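Local coordinates for monoglyceride lipase (Saccharomyces cerevisiae, PDB 4ZWN), which hydrolyses monoacylglycerols to free fatty acids and glycerol, with a strong preference for monounsaturated substrates, and also takes part in fatty acid ethyl ester breakdown, at residues Glu250-Tyr253 against Ile254-Asn257; Ser129-Ala133 against Lys134-Leu138; Cys150-Tyr153 against Ala154-Lys158; Phe70-Tyr73 against Thr74-Phe78. The protein carries 2 engineered substitutions. One frame throughout, in Å; residues are numbered along the deposited sequence.

Contact 1: residues Glu250-Tyr253 against Ile254-Asn257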
loop_
_atom_site.group_PDB
_atom_site.type_symbol
_atom_site.label_atom_id
_atom_site.label_comp_id
_atom_site.label_asym_id
_atom_site.label_seq_id
_atom_site.Cartn_x
_atom_site.Cartn_y
_atom_site.Cartn_z
ATOM N N GLU A 250 -2.416 1.028 22.583
ATOM C CA GLU A 250 -2.997 0.801 23.897
ATOM C C GLU A 250 -2.657 -0.592 24.416
ATOM O O GLU A 250 -2.837 -1.589 23.713
ATOM C CB GLU A 250 -4.515 1.002 23.841
ATOM C CG GLU A 250 -5.200 1.010 25.196
ATOM C CD GLU A 250 -6.677 1.348 25.095
ATOM O OE1 GLU A 250 -7.190 1.457 23.960
ATOM O OE2 GLU A 250 -7.324 1.506 26.153
ATOM N N ASN A 251 -2.161 -0.638 25.652
ATOM C CA ASN A 251 -1.750 -1.878 26.306
ATOM C C ASN A 251 -0.765 -2.691 25.478
ATOM O O ASN A 251 -0.873 -3.914 25.396
ATOM C CB ASN A 251 -2.972 -2.732 26.649
ATOM C CG ASN A 251 -3.787 -2.144 27.782
ATOM O OD1 ASN A 251 -4.959 -1.806 27.612
ATOM N ND2 ASN A 251 -3.163 -2.006 28.949
ATOM N N ASN A 252 0.195 -1.993 24.877
ATOM C CA ASN A 252 1.261 -2.614 24.100
ATOM C C ASN A 252 0.754 -3.600 23.060
ATOM O O ASN A 252 1.258 -4.722 22.956
ATOM C CB ASN A 252 2.257 -3.312 25.028
ATOM C CG ASN A 252 3.162 -2.336 25.733
ATOM O OD1 ASN A 252 3.229 -1.171 25.351
ATOM N ND2 ASN A 252 3.871 -2.802 26.755
ATOM N N TYR A 253 -0.244 -3.174 22.292
ATOM C CA TYR A 253 -0.815 -4.011 21.249
ATOM C C TYR A 253 0.249 -4.486 20.266
ATOM O O TYR A 253 0.267 -5.651 19.867
ATOM C CB TYR A 253 -1.911 -3.258 20.501
ATOM C CG TYR A 253 -2.469 -4.026 19.331
ATOM C CD1 TYR A 253 -3.414 -5.024 19.520
ATOM C CD2 TYR A 253 -2.053 -3.755 18.034
ATOM C CE1 TYR A 253 -3.927 -5.734 18.451
ATOM C CE2 TYR A 253 -2.561 -4.457 16.957
ATOM C CZ TYR A 253 -3.498 -5.446 17.172
ATOM O OH TYR A 253 -4.006 -6.147 16.103
ATOM N N ILE A 254 1.135 -3.574 19.882
ATOM C CA ILE A 254 2.163 -3.884 18.903
ATOM C C ILE A 254 3.164 -4.896 19.452
ATOM O O ILE A 254 3.443 -5.906 18.809
ATOM C CB ILE A 254 2.903 -2.610 18.450
ATOM C CG1 ILE A 254 1.907 -1.629 17.823
ATOM C CG2 ILE A 254 4.014 -2.960 17.470
ATOM C CD1 ILE A 254 2.522 -0.339 17.341
ATOM N N GLN A 255 3.687 -4.631 20.648
ATOM C CA GLN A 255 4.671 -5.517 21.265
ATOM C C GLN A 255 4.140 -6.937 21.448
ATOM O O GLN A 255 4.886 -7.905 21.323
ATOM C CB GLN A 255 5.122 -4.969 22.623
ATOM C CG GLN A 255 5.934 -3.689 22.558
ATOM C CD GLN A 255 5.074 -2.446 22.590
ATOM O OE1 GLN A 255 3.883 -2.492 22.275
ATOM N NE2 GLN A 255 5.671 -1.324 22.975
ATOM N N LYS A 256 2.850 -7.056 21.739
ATOM C CA LYS A 256 2.255 -8.350 22.059
ATOM C C LYS A 256 1.854 -9.161 20.831
ATOM O O LYS A 256 1.919 -10.389 20.850
ATOM C CB LYS A 256 1.030 -8.161 22.957
ATOM C CG LYS A 256 1.342 -7.656 24.355
ATOM C CD LYS A 256 0.063 -7.479 25.159
ATOM C CE LYS A 256 0.336 -6.841 26.510
ATOM N NZ LYS A 256 -0.922 -6.663 27.283
ATOM N N ASN A 257 1.441 -8.486 19.764
ATOM C CA ASN A 257 0.836 -9.185 18.634
ATOM C C ASN A 257 1.668 -9.195 17.352
ATOM O O ASN A 257 1.396 -9.982 16.443
ATOM C CB ASN A 257 -0.538 -8.584 18.339
ATOM C CG ASN A 257 -1.494 -8.733 19.500
ATOM O OD1 ASN A 257 -2.160 -9.758 19.642
ATOM N ND2 ASN A 257 -1.566 -7.710 20.345
#
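The short helix 253-257 is tied up at its start by the carbonyls of Asn252 and Tyr253, which accept from Lys256 and Asn257 one turn on. Lys256 N bonds to Asn252 O at 3.1 Å. Tyr253 O accepts twice from Asn257, from the backbone N at 3.1 Å and from the side-chain ND2 at 2.8 Å. The ND2 bond is nearly straight (169°), meets a lone pair in the carbonyl plane and stays close to the plane of the amide itself, which fixes the rotation of that group. Asn257 CB lies over one face of the Tyr253 ring, and Asn257 ND2 is 3.4 Å from Tyr253 CD1. With CG anti to the backbone N (chi1 175°), the ring reaches helix 145-156 and packs on Cys155 and Gln156. Replacing Tyr253 by alanine would probably open a gap between the Asn257 amide and that helix. Gln255 OE1 rests 3.2 Å from Asn252 CA while bonding Asn249 ND2, and the extended Lys256 chain runs back to a weak NZ bond with Asn251 O. Two N-H groups of Asn257 on one carbonyl thus tie the last residue of helix 253-257 to its first and fix its amide beside the ring.

Contact 2: residues Ser129-Ala133 against Lys134-Leu138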
loop_
_atom_site.group_PDB
_atom_site.type_symbol
_atom_site.label_atom_id
_atom_site.label_comp_id
_atom_site.label_asym_id
_atom_site.label_seq_id
_atom_site.Cartn_x
_atom_site.Cartn_y
_atom_site.Cartn_z
ATOM N N SER A 129 0.042 -20.223 -1.945
ATOM C CA SER A 129 -0.097 -21.503 -2.623
ATOM C C SER A 129 0.792 -21.566 -3.858
ATOM O O SER A 129 1.421 -22.587 -4.133
ATOM C CB SER A 129 -1.557 -21.746 -3.009
ATOM O OG SER A 129 -1.706 -22.979 -3.689
ATOM N N GLU A 130 0.841 -20.462 -4.597
ATOM C CA GLU A 130 1.630 -20.393 -5.820
ATOM C C GLU A 130 3.124 -20.292 -5.535
ATOM O O GLU A 130 3.944 -20.761 -6.323
ATOM C CB GLU A 130 1.180 -19.209 -6.673
ATOM C CG GLU A 130 -0.246 -19.326 -7.169
ATOM C CD GLU A 130 -0.637 -18.186 -8.083
ATOM O OE1 GLU A 130 0.249 -17.378 -8.436
ATOM O OE2 GLU A 130 -1.831 -18.102 -8.448
ATOM N N CYS A 131 3.473 -19.676 -4.410
ATOM C CA CYS A 131 4.871 -19.541 -4.016
ATOM C C CYS A 131 5.370 -20.808 -3.332
ATOM O O CYS A 131 6.574 -21.051 -3.260
ATOM C CB CYS A 131 5.059 -18.338 -3.091
ATOM S SG CYS A 131 4.890 -16.738 -3.917
ATOM N N LYS A 132 4.430 -21.604 -2.829
ATOM C CA LYS A 132 4.735 -22.873 -2.175
ATOM C C LYS A 132 5.462 -23.816 -3.121
ATOM O O LYS A 132 6.477 -24.415 -2.763
ATOM C CB LYS A 132 3.445 -23.528 -1.670
ATOM C CG LYS A 132 3.595 -24.968 -1.202
ATOM C CD LYS A 132 3.240 -25.098 0.272
ATOM C CE LYS A 132 2.954 -26.542 0.654
ATOM N NZ LYS A 132 4.141 -27.424 0.479
ATOM N N ALA A 133 4.932 -23.930 -4.333
ATOM C CA ALA A 133 5.479 -24.827 -5.341
ATOM C C ALA A 133 6.866 -24.387 -5.804
ATOM O O ALA A 133 7.755 -25.217 -5.996
ATOM C CB ALA A 133 4.530 -24.918 -6.523
ATOM N N LYS A 134 7.046 -23.081 -5.978
ATOM C CA LYS A 134 8.320 -22.537 -6.447
ATOM C C LYS A 134 9.357 -22.432 -5.331
ATOM O O LYS A 134 10.541 -22.222 -5.594
ATOM C CB LYS A 134 8.112 -21.157 -7.074
ATOM C CG LYS A 134 7.191 -21.138 -8.283
ATOM C CD LYS A 134 6.990 -19.717 -8.791
ATOM C CE LYS A 134 6.196 -19.697 -10.082
ATOM N NZ LYS A 134 5.997 -18.312 -10.579
ATOM N N GLY A 135 8.905 -22.565 -4.087
ATOM C CA GLY A 135 9.778 -22.415 -2.939
ATOM C C GLY A 135 10.346 -21.012 -2.804
ATOM O O GLY A 135 11.518 -20.836 -2.469
ATOM N N ILE A 136 9.514 -20.009 -3.066
ATOM C CA ILE A 136 9.953 -18.618 -2.996
ATOM C C ILE A 136 9.216 -17.849 -1.900
ATOM O O ILE A 136 8.043 -18.110 -1.629
ATOM C CB ILE A 136 9.759 -17.891 -4.345
ATOM C CG1 ILE A 136 8.279 -17.818 -4.713
ATOM C CG2 ILE A 136 10.550 -18.586 -5.443
ATOM C CD1 ILE A 136 8.008 -17.005 -5.950
ATOM N N PRO A 137 9.912 -16.898 -1.260
ATOM C CA PRO A 137 9.340 -16.122 -0.156
ATOM C C PRO A 137 8.295 -15.111 -0.620
ATOM O O PRO A 137 8.402 -14.563 -1.721
ATOM C CB PRO A 137 10.558 -15.410 0.433
ATOM C CG PRO A 137 11.495 -15.276 -0.717
ATOM C CD PRO A 137 11.313 -16.525 -1.527
ATOM N N LEU A 138 7.293 -14.875 0.222
ATOM C CA LEU A 138 6.247 -13.904 -0.069
ATOM C C LEU A 138 6.352 -12.700 0.855
ATOM O O LEU A 138 6.229 -12.830 2.073
ATOM C CB LEU A 138 4.864 -14.541 0.067
ATOM C CG LEU A 138 3.678 -13.620 -0.218
ATOM C CD1 LEU A 138 3.699 -13.144 -1.665
ATOM C CD2 LEU A 138 2.365 -14.316 0.103
#
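Cys131 O accepts from Ile136 N at 3.1 Å, with a fairly straight N-H...O angle of 161°, and this bond closes a Schellman motif at the C-terminal end of helix 113-134. Its second bond, from Gly135 N to Lys132 O at 3.3 Å, is weak. Gly135 is the C-prime residue: its positive phi (64°) reverses the course of the backbone, a conformation that glycine adopts readily because it has no beta carbon. The chain then runs through Ile136 and Pro137 into strand 138-143 of the central sheet, with backbone hydrogen bonds of Pro137 with Arg63 and of Leu138 with Ser164 joining it to its neighbours.

The motif brings together the apolar side chains on either side of the turn. Ile136 has its CG1 branch between the backbone N and the carbonyl carbon (chi1 63°), and this turns the branch back onto Cys131: Ile136 CG1 touches Cys131 CB at 3.6 Å, and Ile136 CD1 meets Cys131 SG at 3.7 Å. Here the isoleucine branch lays hydrocarbon against one side of the buried cysteine. On the flank of the helix, the extended chain of Lys134 runs past the backbone of Glu130, its CG 3.8 Å from Glu130 O. The charged ends do not pair with each other; Lys134 bridges to Glu90, whereas Glu130 bridges to Lys126 and Arg63. Deeper in, the buried Leu138 approaches the same cysteine more loosely, with Leu138 CD1 4.4 Å from Cys131 SG.

Contact 3: residues Cys150-Tyr153 against Ala154-Lys158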
loop_
_atom_site.group_PDB
_atom_site.type_symbol
_atom_site.label_atom_id
_atom_site.label_comp_id
_atom_site.label_asym_id
_atom_site.label_seq_id
_atom_site.Cartn_x
_atom_site.Cartn_y
_atom_site.Cartn_z
ATOM N N CYS A 150 -1.038 -3.189 5.832
ATOM C CA CYS A 150 0.147 -4.039 5.853
ATOM C C CYS A 150 0.728 -4.210 7.256
ATOM O O CYS A 150 1.008 -5.329 7.686
ATOM C CB CYS A 150 1.217 -3.472 4.923
ATOM S SG CYS A 150 2.786 -4.351 5.006
ATOM N N LEU A 151 0.916 -3.100 7.963
ATOM C CA LEU A 151 1.486 -3.148 9.305
ATOM C C LEU A 151 0.534 -3.825 10.286
ATOM O O LEU A 151 0.970 -4.496 11.222
ATOM C CB LEU A 151 1.836 -1.742 9.794
ATOM C CG LEU A 151 2.925 -1.022 8.996
ATOM C CD1 LEU A 151 3.209 0.344 9.595
ATOM C CD2 LEU A 151 4.195 -1.861 8.934
ATOM N N ASN A 152 -0.767 -3.656 10.067
ATOM C CA ASN A 152 -1.758 -4.305 10.915
ATOM C C ASN A 152 -1.841 -5.807 10.658
ATOM O O ASN A 152 -2.031 -6.587 11.591
ATOM C CB ASN A 152 -3.134 -3.666 10.728
ATOM C CG ASN A 152 -3.352 -2.474 11.644
ATOM O OD1 ASN A 152 -3.600 -2.635 12.840
ATOM N ND2 ASN A 152 -3.260 -1.273 11.089
ATOM N N TYR A 153 -1.691 -6.212 9.397
ATOM C CA TYR A 153 -1.702 -7.632 9.062
ATOM C C TYR A 153 -0.582 -8.350 9.803
ATOM O O TYR A 153 -0.746 -9.490 10.235
ATOM C CB TYR A 153 -1.564 -7.854 7.553
ATOM C CG TYR A 153 -1.786 -9.299 7.150
ATOM C CD1 TYR A 153 -3.062 -9.768 6.851
ATOM C CD2 TYR A 153 -0.726 -10.197 7.087
ATOM C CE1 TYR A 153 -3.273 -11.091 6.489
ATOM C CE2 TYR A 153 -0.927 -11.520 6.727
ATOM C CZ TYR A 153 -2.200 -11.962 6.432
ATOM O OH TYR A 153 -2.402 -13.277 6.076
ATOM N N ALA A 154 0.549 -7.669 9.962
ATOM C CA ALA A 154 1.675 -8.211 10.715
ATOM C C ALA A 154 1.311 -8.479 12.179
ATOM O O ALA A 154 1.983 -9.252 12.859
ATOM C CB ALA A 154 2.865 -7.266 10.633
ATOM N N CYS A 155 0.247 -7.842 12.658
ATOM C CA CYS A 155 -0.192 -8.024 14.037
ATOM C C CYS A 155 -1.379 -8.979 14.148
ATOM O O CYS A 155 -1.538 -9.663 15.159
ATOM C CB CYS A 155 -0.563 -6.677 14.661
ATOM S SG CYS A 155 0.779 -5.466 14.706
ATOM N N GLN A 156 -2.202 -9.031 13.106
ATOM C CA GLN A 156 -3.480 -9.729 13.192
ATOM C C GLN A 156 -3.704 -10.764 12.092
ATOM O O GLN A 156 -4.668 -11.527 12.148
ATOM C CB GLN A 156 -4.625 -8.715 13.162
ATOM C CG GLN A 156 -4.874 -8.110 11.794
ATOM C CD GLN A 156 -5.950 -7.047 11.818
ATOM O OE1 GLN A 156 -5.745 -5.954 12.342
ATOM N NE2 GLN A 156 -7.110 -7.366 11.257
ATOM N N GLY A 157 -2.825 -10.787 11.096
ATOM C CA GLY A 157 -2.985 -11.676 9.959
ATOM C C GLY A 157 -2.953 -13.152 10.310
ATOM O O GLY A 157 -2.199 -13.577 11.185
ATOM N N LYS A 158 -3.777 -13.936 9.622
ATOM C CA LYS A 158 -3.823 -15.377 9.840
ATOM C C LYS A 158 -2.503 -16.035 9.476
ATOM O O LYS A 158 -2.109 -17.037 10.072
ATOM C CB LYS A 158 -4.950 -16.006 9.030
ATOM C CG LYS A 158 -6.148 -16.425 9.855
ATOM C CD LYS A 158 -7.204 -17.041 8.961
ATOM C CE LYS A 158 -6.626 -18.196 8.161
ATOM N NZ LYS A 158 -7.529 -18.604 7.051
HETATM O O HOH W 1 -3.945 -5.222 13.852
#
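Gly157 CA sits over the centre of the Tyr153 ring, 3.5 Å from its centroid and 9° off the normal, a CH-pi contact at the C-terminal end of helix 145-156. This is the helix that follows the inferred nucleophile elbow (GXSXG) of the alpha/beta-hydrolase fold. The fit leaves no room for a beta carbon on Gly157, which would collide with Tyr153 CE2. A short bond of 2.6 Å from Gly157 N to Tyr153 O holds the glycine in place, while the ring, whose CG is anti to the backbone N (chi1 -171°), turns back beneath the departing chain. Tyr153 OH is anchored on Glu121 of helix 113-134, and Leu120 and Val124 pack against the tyrosine side chain.

One residue earlier, Asn152 O is gripped twice. Gln156 N approaches nearly along the C=O axis at 2.9 Å, and Cys155 N comes from above the carbonyl plane at 2.8 Å, so the last turn tightens as the helix ends. Asn152 ND2 bonds to Gly148 O, and Phe117 packs against both Asn152 and Gln156. The two amide planes stand 81° apart, and a water lies between them, 2.8 Å from Asn152 OD1.

Contact 4: residues Phe70-Tyr73 against Thr74-Phe78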
loop_
_atom_site.group_PDB
_atom_site.type_symbol
_atom_site.label_atom_id
_atom_site.label_comp_id
_atom_site.label_asym_id
_atom_site.label_seq_id
_atom_site.Cartn_x
_atom_site.Cartn_y
_atom_site.Cartn_z
ATOM N N PHE A 70 -5.750 4.295 -0.717
ATOM C CA PHE A 70 -7.042 4.861 -1.073
ATOM C C PHE A 70 -6.925 5.682 -2.352
ATOM O O PHE A 70 -6.038 6.527 -2.477
ATOM C CB PHE A 70 -7.578 5.720 0.075
ATOM C CG PHE A 70 -8.937 6.312 -0.188
ATOM C CD1 PHE A 70 -10.040 5.494 -0.375
ATOM C CD2 PHE A 70 -9.113 7.687 -0.229
ATOM C CE1 PHE A 70 -11.293 6.034 -0.611
ATOM C CE2 PHE A 70 -10.363 8.235 -0.462
ATOM C CZ PHE A 70 -11.454 7.407 -0.655
ATOM N N GLY A 71 -7.807 5.412 -3.309
ATOM C CA GLY A 71 -7.808 6.134 -4.568
ATOM C C GLY A 71 -6.886 5.562 -5.628
ATOM O O GLY A 71 -6.902 6.007 -6.776
ATOM N N GLU A 72 -6.082 4.575 -5.246
ATOM C CA GLU A 72 -5.131 3.967 -6.166
ATOM C C GLU A 72 -5.698 2.713 -6.828
ATOM O O GLU A 72 -6.794 2.263 -6.493
ATOM C CB GLU A 72 -3.826 3.630 -5.438
ATOM C CG GLU A 72 -3.025 4.846 -4.989
ATOM C CD GLU A 72 -1.678 4.463 -4.411
ATOM O OE1 GLU A 72 -1.498 3.274 -4.066
ATOM O OE2 GLU A 72 -0.795 5.344 -4.309
ATOM N N TYR A 73 -4.937 2.162 -7.769
ATOM C CA TYR A 73 -5.308 0.937 -8.475
ATOM C C TYR A 73 -4.070 0.382 -9.185
ATOM O O TYR A 73 -2.966 0.886 -8.981
ATOM C CB TYR A 73 -6.459 1.189 -9.465
ATOM C CG TYR A 73 -6.136 2.168 -10.573
ATOM C CD1 TYR A 73 -5.981 3.523 -10.307
ATOM C CD2 TYR A 73 -6.000 1.740 -11.887
ATOM C CE1 TYR A 73 -5.683 4.419 -11.309
ATOM C CE2 TYR A 73 -5.706 2.632 -12.899
ATOM C CZ TYR A 73 -5.544 3.971 -12.603
ATOM O OH TYR A 73 -5.252 4.869 -13.604
ATOM N N THR A 74 -4.254 -0.649 -10.006
ATOM C CA THR A 74 -3.133 -1.379 -10.609
ATOM C C THR A 74 -2.091 -0.501 -11.307
ATOM O O THR A 74 -0.895 -0.650 -11.061
ATOM C CB THR A 74 -3.633 -2.416 -11.631
ATOM O OG1 THR A 74 -4.409 -1.758 -12.640
ATOM C CG2 THR A 74 -4.483 -3.476 -10.947
ATOM N N LYS A 75 -2.543 0.409 -12.168
ATOM C CA LYS A 75 -1.639 1.244 -12.963
ATOM C C LYS A 75 -0.682 2.066 -12.100
ATOM O O LYS A 75 0.457 2.323 -12.496
ATOM C CB LYS A 75 -2.439 2.178 -13.882
ATOM C CG LYS A 75 -1.580 3.136 -14.706
ATOM C CD LYS A 75 -2.425 4.034 -15.599
ATOM C CE LYS A 75 -2.835 3.321 -16.879
ATOM N NZ LYS A 75 -1.651 2.997 -17.721
ATOM N N ILE A 76 -1.145 2.475 -10.922
ATOM C CA ILE A 76 -0.324 3.279 -10.024
ATOM C C ILE A 76 0.917 2.500 -9.584
ATOM O O ILE A 76 1.989 3.073 -9.392
ATOM C CB ILE A 76 -1.125 3.737 -8.786
ATOM C CG1 ILE A 76 -2.395 4.472 -9.219
ATOM C CG2 ILE A 76 -0.281 4.637 -7.890
ATOM C CD1 ILE A 76 -2.135 5.723 -10.039
ATOM N N GLN A 77 0.778 1.186 -9.452
ATOM C CA GLN A 77 1.900 0.363 -9.019
ATOM C C GLN A 77 2.698 -0.218 -10.187
ATOM O O GLN A 77 3.576 -1.056 -9.979
ATOM C CB GLN A 77 1.409 -0.763 -8.107
ATOM C CG GLN A 77 1.587 -0.464 -6.628
ATOM C CD GLN A 77 0.897 0.817 -6.207
ATOM O OE1 GLN A 77 1.537 1.852 -6.014
ATOM N NE2 GLN A 77 -0.421 0.753 -6.057
ATOM N N PHE A 78 2.404 0.235 -11.405
ATOM C CA PHE A 78 3.146 -0.212 -12.585
ATOM C C PHE A 78 4.637 0.069 -12.454
ATOM O O PHE A 78 5.467 -0.800 -12.717
ATOM C CB PHE A 78 2.622 0.460 -13.857
ATOM C CG PHE A 78 1.397 -0.190 -14.436
ATOM C CD1 PHE A 78 0.766 -1.233 -13.774
ATOM C CD2 PHE A 78 0.884 0.233 -15.650
ATOM C CE1 PHE A 78 -0.363 -1.833 -14.309
ATOM C CE2 PHE A 78 -0.240 -0.364 -16.190
ATOM C CZ PHE A 78 -0.864 -1.398 -15.517
HETATM O O HOH W 2 1.940 4.399 -4.326
HETATM O O HOH W 3 -1.840 -1.369 -6.912
#
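Tyr73 O receives a weak bond from Ile76 N at 3.1 Å as the extended backbone of Tyr73 bends into the 3-10 turn 74-77, which continues with Gln77 N to Thr74 O and Phe78 N to Lys75 O. Tyr73 has its CG between the backbone N and the carbonyl carbon (chi1 62°), which folds the ring against the start of the turn. Tyr73 CE2 touches Lys75 CB at 3.4 Å, the two side chains lying alongside each other, and Tyr73 CD1 meets Ile76 CG1 at 3.9 Å. Tyr73 OH reaches on to Asp223. A valine in place of Tyr73 would probably leave Asp223 without this hydroxyl and uncover the flanks of Lys75 and Ile76.

The loop joins strand 62-67 to helix 78-86, a region that in alpha/beta hydrolases commonly helps to form the oxyanion hole; here the Glu72 side chain lies about 6 Å from those of the inferred catalytic Ser144 and His302. Glu72 OE1 bonds to Gly69 N and weakly receives Gln77 NE2 at 3.4 Å, carboxylate and amide planes 38° apart. A water donates to Glu72 OE2 and Gln77 OE1, doubling that link, while a second water accepts from Gln77 NE2 at 2.7 Å and donates weakly to Tyr73 O. Ile76 CG2 packs 3.7 Å from Glu72 OE2, crossing the glutamate chain at about a right angle.

Contacts 3 and 4 are buried; contact 2 is partly buried and contact 1 lies at the surface. Contacts 1 and 3 touch directly, Tyr253 and Asn257 packing on Cys155, so that helix 253-257 rests on the end of helix 145-156. Contacts 2 and 3 both end helices flanking the central sheet, and earlier residues of helix 113-134 pack on contact 3, yet the two ends differ: a Schellman turn backed by cysteine and isoleucine in one, a glycine CA over an aromatic ring in the other. Contact 4, across the chain's centre from contacts 1 and 3, lies nearest the inferred catalytic residues, and its glutamate and glutamine meet through a weak direct bond and a water.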